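Local coordinates for protein muconate cycloisomerase (Azorhizobium caulinodans, PDB 3MY9) that belongs to the enolase superfamily, pairing an enolase-type N-terminal domain with a barrel domain, and binds magnesium, at residues Gly129-Asp134 against Leu314-Pro319; Ala310-Ile315 against Ile351-Pro356. One frame throughout, in Å; residues are numbered along the deposited sequence.

Interactions 1 and 2 are neighbours, their centres about 8 Å apart, and both use helix 305-316, a late helix of the barrel domain. Gly129-Asp134 comes first along the chain, in the loop that leads from helix 102-120 into strand 135-142. Ala310-Ile315 and Leu314-Pro319 then follow as overlapping pieces sharing Leu314 and Ile315, and Ile351-Pro356 comes last, running on from strand 349-351. Interaction 1 ties the end of the helix to the entry of strand 135-142, and interaction 2 ties the helix to the loop after strand 349-351. The two loops also meet directly: Arg131 NH2 forms a 3.1 Å salt bridge with Asp354 OD1.

Interaction 1: Gly129-Asp134 against Leu314-Pro319; sequences GGRVRD and LIAATP
Arg133 reaches across to three backbone carbonyls of 314-319, all lying near the plane of its guanidinium and met at its edge. Arg133 NH2 gives a 2.8 Å bond to Pro319 O. Arg133 NH1 serves two acceptors, Ile315 O at 2.9 Å and Thr318 O, the latter approached from above its carbonyl plane. In-plane bonds on both nitrogens should fix the group's rotation. The chain gets there because CG stands between the backbone N and carbonyl carbon (chi1 57°) and the chain bends at chi3. Ile315 O is shared, Thr318 N reaching it from the opposite face to NH1. Closer to the backbone, Ala316 O takes an almost straight 2.8 Å bond from Val132 N (179° at the hydrogen) and a longer one from Arg133 N. Ile315 O and Ala316 O lie in the last turn of helix 305-316, Thr318 O and Pro319 O just beyond it, so the loop entering the first strand of the barrel supplies donors to a helix terminus. Beside them Ala317 CA makes a CH...O contact with Gly130 O, and a water lies 2.6 Å from both Gly130 O and Ala317 O. Arg131 turns its first bond away from the helix; the chain runs extended from CG to NE, and NH1 forms a salt bridge with Asp134 OD1 on the anti side of the carboxylate. Val132 CG1 meets Pro319 CB at 3.9 Å, the two side chains set roughly perpendicular. A second subunit lies over this edge, its Arg86 pairing with Asp134 and its Glu89 packing on Val132.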
loop_
_atom_site.group_PDB
_atom_site.type_symbol
_atom_site.label_atom_id
_atom_site.label_comp_id
_atom_site.label_asym_id
_atom_site.label_seq_id
_atom_site.Cartn_x
_atom_site.Cartn_y
_atom_site.Cartn_z
ATOM N N GLY A 129 -12.163 3.071 37.596
ATOM C CA GLY A 129 -12.672 1.761 37.217
ATOM C C GLY A 129 -12.367 0.689 38.236
ATOM O O GLY A 129 -12.789 -0.453 38.067
ATOM N N GLY A 130 -11.622 1.055 39.274
ATOM C CA GLY A 130 -11.243 0.146 40.328
ATOM C C GLY A 130 -9.854 -0.429 40.125
ATOM O O GLY A 130 -9.381 -0.541 39.000
ATOM N N ARG A 131 -9.206 -0.770 41.233
ATOM C CA ARG A 131 -7.943 -1.489 41.216
ATOM C C ARG A 131 -8.066 -2.818 40.503
ATOM O O ARG A 131 -9.067 -3.521 40.640
ATOM C CB ARG A 131 -7.458 -1.826 42.622
ATOM C CG ARG A 131 -7.059 -0.657 43.498
ATOM C CD ARG A 131 -6.258 -1.163 44.717
ATOM N NE ARG A 131 -5.734 -0.061 45.534
ATOM C CZ ARG A 131 -4.902 -0.234 46.561
ATOM N NH1 ARG A 131 -4.515 -1.460 46.910
ATOM N NH2 ARG A 131 -4.447 0.814 47.245
ATOM N N VAL A 132 -7.006 -3.134 39.761
ATOM C CA VAL A 132 -6.791 -4.415 39.166
ATOM C C VAL A 132 -5.492 -5.034 39.698
ATOM O O VAL A 132 -5.236 -6.211 39.484
ATOM C CB VAL A 132 -6.752 -4.265 37.640
ATOM C CG1 VAL A 132 -6.180 -5.486 37.030
ATOM C CG2 VAL A 132 -8.204 -3.997 37.124
ATOM N N ARG A 133 -4.701 -4.237 40.420
ATOM C CA ARG A 133 -3.529 -4.729 41.136
ATOM C C ARG A 133 -3.234 -3.873 42.360
ATOM O O ARG A 133 -3.634 -2.714 42.432
ATOM C CB ARG A 133 -2.312 -4.765 40.190
ATOM C CG ARG A 133 -1.990 -3.419 39.547
ATOM C CD ARG A 133 -0.765 -3.524 38.667
ATOM N NE ARG A 133 -0.967 -4.344 37.477
ATOM C CZ ARG A 133 -1.501 -3.927 36.331
ATOM N NH1 ARG A 133 -1.908 -2.666 36.165
ATOM N NH2 ARG A 133 -1.601 -4.776 35.321
ATOM N N ASP A 134 -2.514 -4.459 43.314
ATOM C CA ASP A 134 -2.195 -3.816 44.591
ATOM C C ASP A 134 -0.729 -3.407 44.777
ATOM O O ASP A 134 -0.394 -2.674 45.724
ATOM C CB ASP A 134 -2.563 -4.781 45.709
ATOM C CG ASP A 134 -4.026 -5.183 45.665
ATOM O OD1 ASP A 134 -4.900 -4.290 45.588
ATOM O OD2 ASP A 134 -4.288 -6.404 45.692
ATOM N N LEU A 314 -3.108 5.424 39.032
ATOM C CA LEU A 314 -3.355 5.169 37.619
ATOM C C LEU A 314 -2.976 3.737 37.251
ATOM O O LEU A 314 -3.774 3.003 36.665
ATOM C CB LEU A 314 -2.585 6.144 36.722
ATOM C CG LEU A 314 -2.648 5.686 35.246
ATOM C CD1 LEU A 314 -4.025 6.067 34.693
ATOM C CD2 LEU A 314 -1.508 6.227 34.436
ATOM N N ILE A 315 -1.756 3.339 37.576
ATOM C CA ILE A 315 -1.286 2.041 37.150
ATOM C C ILE A 315 -2.077 0.950 37.856
ATOM O O ILE A 315 -2.423 -0.054 37.252
ATOM C CB ILE A 315 0.218 1.872 37.364
ATOM C CG1 ILE A 315 1.002 2.842 36.457
ATOM C CG2 ILE A 315 0.645 0.424 37.084
ATOM C CD1 ILE A 315 2.519 2.904 36.799
ATOM N N ALA A 316 -2.425 1.183 39.118
ATOM C CA ALA A 316 -3.242 0.258 39.883
ATOM C C ALA A 316 -4.577 -0.062 39.185
ATOM O O ALA A 316 -5.099 -1.181 39.309
ATOM C CB ALA A 316 -3.489 0.838 41.269
ATOM N N ALA A 317 -5.111 0.928 38.471
ATOM C CA ALA A 317 -6.448 0.863 37.844
ATOM C C ALA A 317 -6.402 0.622 36.333
ATOM O O ALA A 317 -7.442 0.702 35.660
ATOM C CB ALA A 317 -7.194 2.179 38.115
ATOM N N THR A 318 -5.216 0.357 35.781
ATOM C CA THR A 318 -5.046 0.318 34.307
ATOM C C THR A 318 -4.330 -0.983 33.924
ATOM O O THR A 318 -3.125 -1.039 33.855
ATOM C CB THR A 318 -4.301 1.549 33.799
ATOM O OG1 THR A 318 -4.915 2.730 34.326
ATOM C CG2 THR A 318 -4.324 1.622 32.248
ATOM N N PRO A 319 -5.095 -2.046 33.688
ATOM C CA PRO A 319 -4.535 -3.395 33.619
ATOM C C PRO A 319 -3.495 -3.593 32.512
ATOM O O PRO A 319 -2.552 -4.370 32.697
ATOM C CB PRO A 319 -5.767 -4.279 33.359
ATOM C CG PRO A 319 -6.820 -3.346 32.825
ATOM C CD PRO A 319 -6.539 -2.012 33.424
HETATM O O HOH W 1 -9.812 -0.145 36.446
#

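Interaction 2: Ala310-Ile315 against Ile351-Pro356; sequences AGTQLI and IVPDGP
Gln313 and Thr312 carry this contact from helix 305-316 to the loop 351-356, and no direct hydrogen bond joins the two segments. From CB of Gln313 the chain sets out with CG anti to the carbonyl carbon (chi1 -61°), then bends at chi2 (-77°), which swings the amide toward Pro353. CD carries the two polar atoms in different directions. OE1 accepts from the backbone N of Ala125, whereas Gln313 NE2 bonds to Leu358 O and approaches Pro353, lying 3.8 Å from Pro353 CG. Gln313 NE2 also donates to a water at 2.8 Å, which in turn gives its protons to Pro353 O and Gly355 O. This bridge ties the buried amide to two loop carbonyls, and the bonds to Ala125 and Leu358 hold the amide's orientation through both of its polar atoms. One residue back, the methyl of Thr312 does the apolar work. Thr312 CG2, anti to the backbone N, meets Val352 CG2 at a tight 3.5 Å. The same methyl also touches Val352 CG1 and Pro353 CD, as the Thr312 and Val352 side chains lie alongside and run antiparallel. The Thr312 hydroxyl turns back within the helix to Leu308 O. In this enolase-type barrel domain, the helix thus packs over a loop continuing from strand 349-351. Ile136 of the neighbouring strand 135-142 touches Thr312, Ile315 and Val352 together, while Leu314 faces helix 279-292 through Leu279, Ala282 and Gln283.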
loop_
_atom_site.group_PDB
_atom_site.type_symbol
_atom_site.label_atom_id
_atom_site.label_comp_id
_atom_site.label_asym_id
_atom_site.label_seq_id
_atom_site.Cartn_x
_atom_site.Cartn_y
_atom_site.Cartn_z
ATOM N N ALA A 310 -0.276 9.736 42.349
ATOM C CA ALA A 310 -1.135 9.793 41.164
ATOM C C ALA A 310 -0.765 8.689 40.165
ATOM O O ALA A 310 -1.631 7.971 39.665
ATOM C CB ALA A 310 -1.060 11.182 40.507
ATOM N N GLY A 311 0.523 8.535 39.909
ATOM C CA GLY A 311 0.971 7.537 38.945
ATOM C C GLY A 311 0.685 6.114 39.408
ATOM O O GLY A 311 0.292 5.264 38.623
ATOM N N THR A 312 0.866 5.870 40.695
ATOM C CA THR A 312 0.626 4.561 41.280
ATOM C C THR A 312 -0.862 4.169 41.240
ATOM O O THR A 312 -1.202 3.029 40.949
ATOM C CB THR A 312 1.149 4.558 42.730
ATOM O OG1 THR A 312 2.572 4.736 42.704
ATOM C CG2 THR A 312 0.839 3.262 43.394
ATOM N N GLN A 313 -1.742 5.126 41.526
ATOM C CA GLN A 313 -3.206 4.929 41.400
ATOM C C GLN A 313 -3.623 4.628 39.965
ATOM O O GLN A 313 -4.414 3.704 39.695
ATOM C CB GLN A 313 -3.965 6.179 41.875
ATOM C CG GLN A 313 -3.739 6.551 43.328
ATOM C CD GLN A 313 -4.509 5.691 44.298
ATOM O OE1 GLN A 313 -5.472 5.026 43.933
ATOM N NE2 GLN A 313 -4.088 5.707 45.563
ATOM N N LEU A 314 -3.108 5.424 39.032
ATOM C CA LEU A 314 -3.355 5.169 37.619
ATOM C C LEU A 314 -2.976 3.737 37.251
ATOM O O LEU A 314 -3.774 3.003 36.665
ATOM C CB LEU A 314 -2.585 6.144 36.722
ATOM C CG LEU A 314 -2.648 5.686 35.246
ATOM C CD1 LEU A 314 -4.025 6.067 34.693
ATOM C CD2 LEU A 314 -1.508 6.227 34.436
ATOM N N ILE A 315 -1.756 3.339 37.576
ATOM C CA ILE A 315 -1.286 2.041 37.150
ATOM C C ILE A 315 -2.077 0.950 37.856
ATOM O O ILE A 315 -2.423 -0.054 37.252
ATOM C CB ILE A 315 0.218 1.872 37.364
ATOM C CG1 ILE A 315 1.002 2.842 36.457
ATOM C CG2 ILE A 315 0.645 0.424 37.084
ATOM C CD1 ILE A 315 2.519 2.904 36.799
ATOM N N ILE A 351 4.178 -0.343 46.687
ATOM C CA ILE A 351 2.928 -0.697 47.367
ATOM C C ILE A 351 1.964 0.417 47.050
ATOM O O ILE A 351 2.299 1.590 47.257
ATOM C CB ILE A 351 3.103 -0.833 48.867
ATOM C CG1 ILE A 351 4.324 -1.691 49.177
ATOM C CG2 ILE A 351 1.834 -1.452 49.509
ATOM C CD1 ILE A 351 4.195 -3.079 48.649
ATOM N N VAL A 352 0.813 0.072 46.466
ATOM C CA VAL A 352 -0.157 1.096 46.077
ATOM C C VAL A 352 -0.799 1.577 47.367
ATOM O O VAL A 352 -1.414 0.779 48.086
ATOM C CB VAL A 352 -1.225 0.585 45.048
ATOM C CG1 VAL A 352 -2.235 1.680 44.727
ATOM C CG2 VAL A 352 -0.566 0.125 43.751
ATOM N N PRO A 353 -0.607 2.868 47.708
ATOM C CA PRO A 353 -1.084 3.367 48.984
ATOM C C PRO A 353 -2.583 3.197 49.101
ATOM O O PRO A 353 -3.308 3.407 48.134
ATOM C CB PRO A 353 -0.760 4.863 48.919
ATOM C CG PRO A 353 -0.811 5.167 47.464
ATOM C CD PRO A 353 -0.165 3.971 46.842
ATOM N N ASP A 354 -3.021 2.814 50.285
ATOM C CA ASP A 354 -4.419 2.612 50.588
ATOM C C ASP A 354 -5.029 3.951 51.024
ATOM O O ASP A 354 -4.304 4.912 51.368
ATOM C CB ASP A 354 -4.547 1.562 51.720
ATOM C CG ASP A 354 -3.963 0.184 51.327
ATOM O OD1 ASP A 354 -3.856 -0.128 50.108
ATOM O OD2 ASP A 354 -3.606 -0.583 52.244
ATOM N N GLY A 355 -6.353 4.022 51.006
ATOM C CA GLY A 355 -7.036 5.189 51.539
ATOM C C GLY A 355 -7.656 6.060 50.482
ATOM O O GLY A 355 -7.328 5.939 49.305
ATOM N N PRO A 356 -8.560 6.954 50.895
ATOM C CA PRO A 356 -9.315 7.750 49.929
ATOM C C PRO A 356 -8.459 8.717 49.126
ATOM O O PRO A 356 -7.349 9.063 49.542
ATOM C CB PRO A 356 -10.305 8.527 50.802
ATOM C CG PRO A 356 -9.754 8.494 52.165
ATOM C CD PRO A 356 -8.969 7.224 52.278
HETATM O O HOH W 2 -5.513 4.828 47.792
#